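Local coordinates for protein inorganic pyrophosphatase (Neisseria gonorrhoeae, PDB 5TEA) that probably catalyses the magnesium-dependent hydrolysis of inorganic pyrophosphate to two phosphate ions, acting as a homohexamer, at residues Asn27-Ile32 with Phe67-Leu72. Residues are numbered along the deposited sequence; the frame is centred on the assembly and turned at random.
Sequences NVVNEI and FIPQTL
Val29 and Phe67 form an antiparallel hydrogen-bonded pair, and their side chains lie side by side on the same face of the sheet. Val29 N bonds to Phe67 O at 3.0 Å, and Phe67 N to Val29 O at 2.9 Å. Phe67 CG sits between its own backbone N and carbonyl carbon (chi1 70°), which folds the ring over toward strand 25-32. Val29 CB then lies over one ring face in a CH-pi contact, and Val29 CG1 comes to 3.5 Å from Phe67 CE1. Glu31 meets the ring at its edge, with CD 3.6 Å from Phe67 CD1. The carboxylate is turned 62° from the ring plane, and its OE1 accepts a bond from Trp42 N. Trp42 also stacks on Phe67. Past the pair, Pro69 CD packs 3.2 Å from Asn27 O, a buried carbonyl oxygen with no hydrogen-bond partner. In the departing loop, Thr71 OG1 bonds back to Ile68 O at 2.7 Å. Next along the strands, Glu31 pairs with Tyr65, a predicted substrate-binding residue, and Glu31 and Ile32 both lie opposite it, a classic beta bulge between strands 25-32 and 64-67 in the central beta-sheet of the pyrophosphatase fold.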
# COMPACT_ATOMS: atom_id res chain seq x y z
N ASN B 27 -13.92 -7.40 25.18
CA ASN B 27 -13.69 -6.13 24.50
C ASN B 27 -12.19 -5.90 24.37
O ASN B 27 -11.44 -6.08 25.34
CB ASN B 27 -14.35 -4.97 25.26
CG ASN B 27 -15.86 -5.08 25.29
OD1 ASN B 27 -16.48 -5.52 24.32
ND2 ASN B 27 -16.47 -4.72 26.41
N VAL B 28 -11.75 -5.50 23.18
CA VAL B 28 -10.33 -5.28 22.88
C VAL B 28 -10.20 -3.91 22.23
O VAL B 28 -11.01 -3.54 21.38
CB VAL B 28 -9.77 -6.39 21.96
CG1 VAL B 28 -8.38 -6.03 21.44
CG2 VAL B 28 -9.71 -7.70 22.75
N VAL B 29 -9.19 -3.15 22.66
CA VAL B 29 -8.84 -1.88 22.03
C VAL B 29 -7.55 -2.08 21.25
O VAL B 29 -6.55 -2.55 21.81
CB VAL B 29 -8.70 -0.76 23.08
CG1 VAL B 29 -8.13 0.51 22.45
CG2 VAL B 29 -10.06 -0.47 23.72
N ASN B 30 -7.56 -1.75 19.95
CA ASN B 30 -6.39 -1.98 19.11
C ASN B 30 -5.42 -0.82 19.23
O ASN B 30 -5.81 0.36 19.13
CB ASN B 30 -6.78 -2.16 17.64
CG ASN B 30 -5.62 -2.71 16.80
OD1 ASN B 30 -5.09 -3.78 17.08
ND2 ASN B 30 -5.22 -1.96 15.77
N GLU B 31 -4.14 -1.14 19.44
CA GLU B 31 -3.09 -0.10 19.48
C GLU B 31 -2.21 -0.07 18.24
O GLU B 31 -1.84 1.01 17.79
CB GLU B 31 -2.20 -0.29 20.71
CG GLU B 31 -2.92 -0.16 22.04
CD GLU B 31 -2.17 -0.84 23.17
OE1 GLU B 31 -1.79 -0.15 24.13
OE2 GLU B 31 -1.98 -2.08 23.10
N ILE B 32 -1.81 -1.23 17.71
CA ILE B 32 -0.81 -1.30 16.65
C ILE B 32 -1.36 -2.13 15.50
O ILE B 32 -1.70 -3.30 15.69
CB ILE B 32 0.50 -1.93 17.14
CG1 ILE B 32 1.08 -1.18 18.34
CG2 ILE B 32 1.52 -1.91 15.98
CD1 ILE B 32 2.32 -1.90 18.97
N PHE B 67 -5.12 -4.19 23.79
CA PHE B 67 -5.23 -4.51 25.21
C PHE B 67 -6.69 -4.70 25.59
O PHE B 67 -7.60 -4.31 24.86
CB PHE B 67 -4.60 -3.42 26.09
CG PHE B 67 -5.37 -2.12 26.11
CD1 PHE B 67 -5.18 -1.17 25.11
CD2 PHE B 67 -6.25 -1.83 27.14
CE1 PHE B 67 -5.86 0.04 25.13
CE2 PHE B 67 -6.94 -0.62 27.16
CZ PHE B 67 -6.74 0.31 26.16
N ILE B 68 -6.89 -5.29 26.76
CA ILE B 68 -8.22 -5.48 27.33
C ILE B 68 -8.46 -4.38 28.35
O ILE B 68 -7.67 -4.26 29.31
CB ILE B 68 -8.36 -6.87 27.99
CG1 ILE B 68 -8.04 -8.00 27.00
CG2 ILE B 68 -9.77 -7.02 28.54
CD1 ILE B 68 -7.99 -9.39 27.67
N PRO B 69 -9.52 -3.58 28.22
CA PRO B 69 -9.77 -2.52 29.22
C PRO B 69 -10.01 -3.10 30.60
O PRO B 69 -10.54 -4.21 30.75
CB PRO B 69 -11.03 -1.81 28.69
CG PRO B 69 -11.29 -2.36 27.34
CD PRO B 69 -10.57 -3.66 27.19
N GLN B 70 -9.60 -2.34 31.62
CA GLN B 70 -9.87 -2.65 33.03
C GLN B 70 -9.24 -3.98 33.45
O GLN B 70 -9.83 -4.76 34.19
CB GLN B 70 -11.37 -2.64 33.33
CG GLN B 70 -12.03 -1.31 33.03
CD GLN B 70 -13.46 -1.23 33.52
OE1 GLN B 70 -14.06 -2.25 33.87
NE2 GLN B 70 -14.01 -0.03 33.55
N THR B 71 -8.01 -4.21 32.99
CA THR B 71 -7.21 -5.35 33.41
C THR B 71 -5.80 -4.86 33.74
O THR B 71 -5.36 -3.82 33.25
CB THR B 71 -7.14 -6.44 32.32
OG1 THR B 71 -6.55 -5.89 31.14
CG2 THR B 71 -8.55 -6.97 31.97
N LEU B 72 -5.10 -5.63 34.57
CA LEU B 72 -3.72 -5.32 34.94
C LEU B 72 -2.87 -6.58 34.98
O LEU B 72 -3.26 -7.56 35.62
CB LEU B 72 -3.65 -4.64 36.32
CG LEU B 72 -4.13 -3.20 36.50
CD1 LEU B 72 -3.78 -2.72 37.90
CD2 LEU B 72 -3.51 -2.30 35.44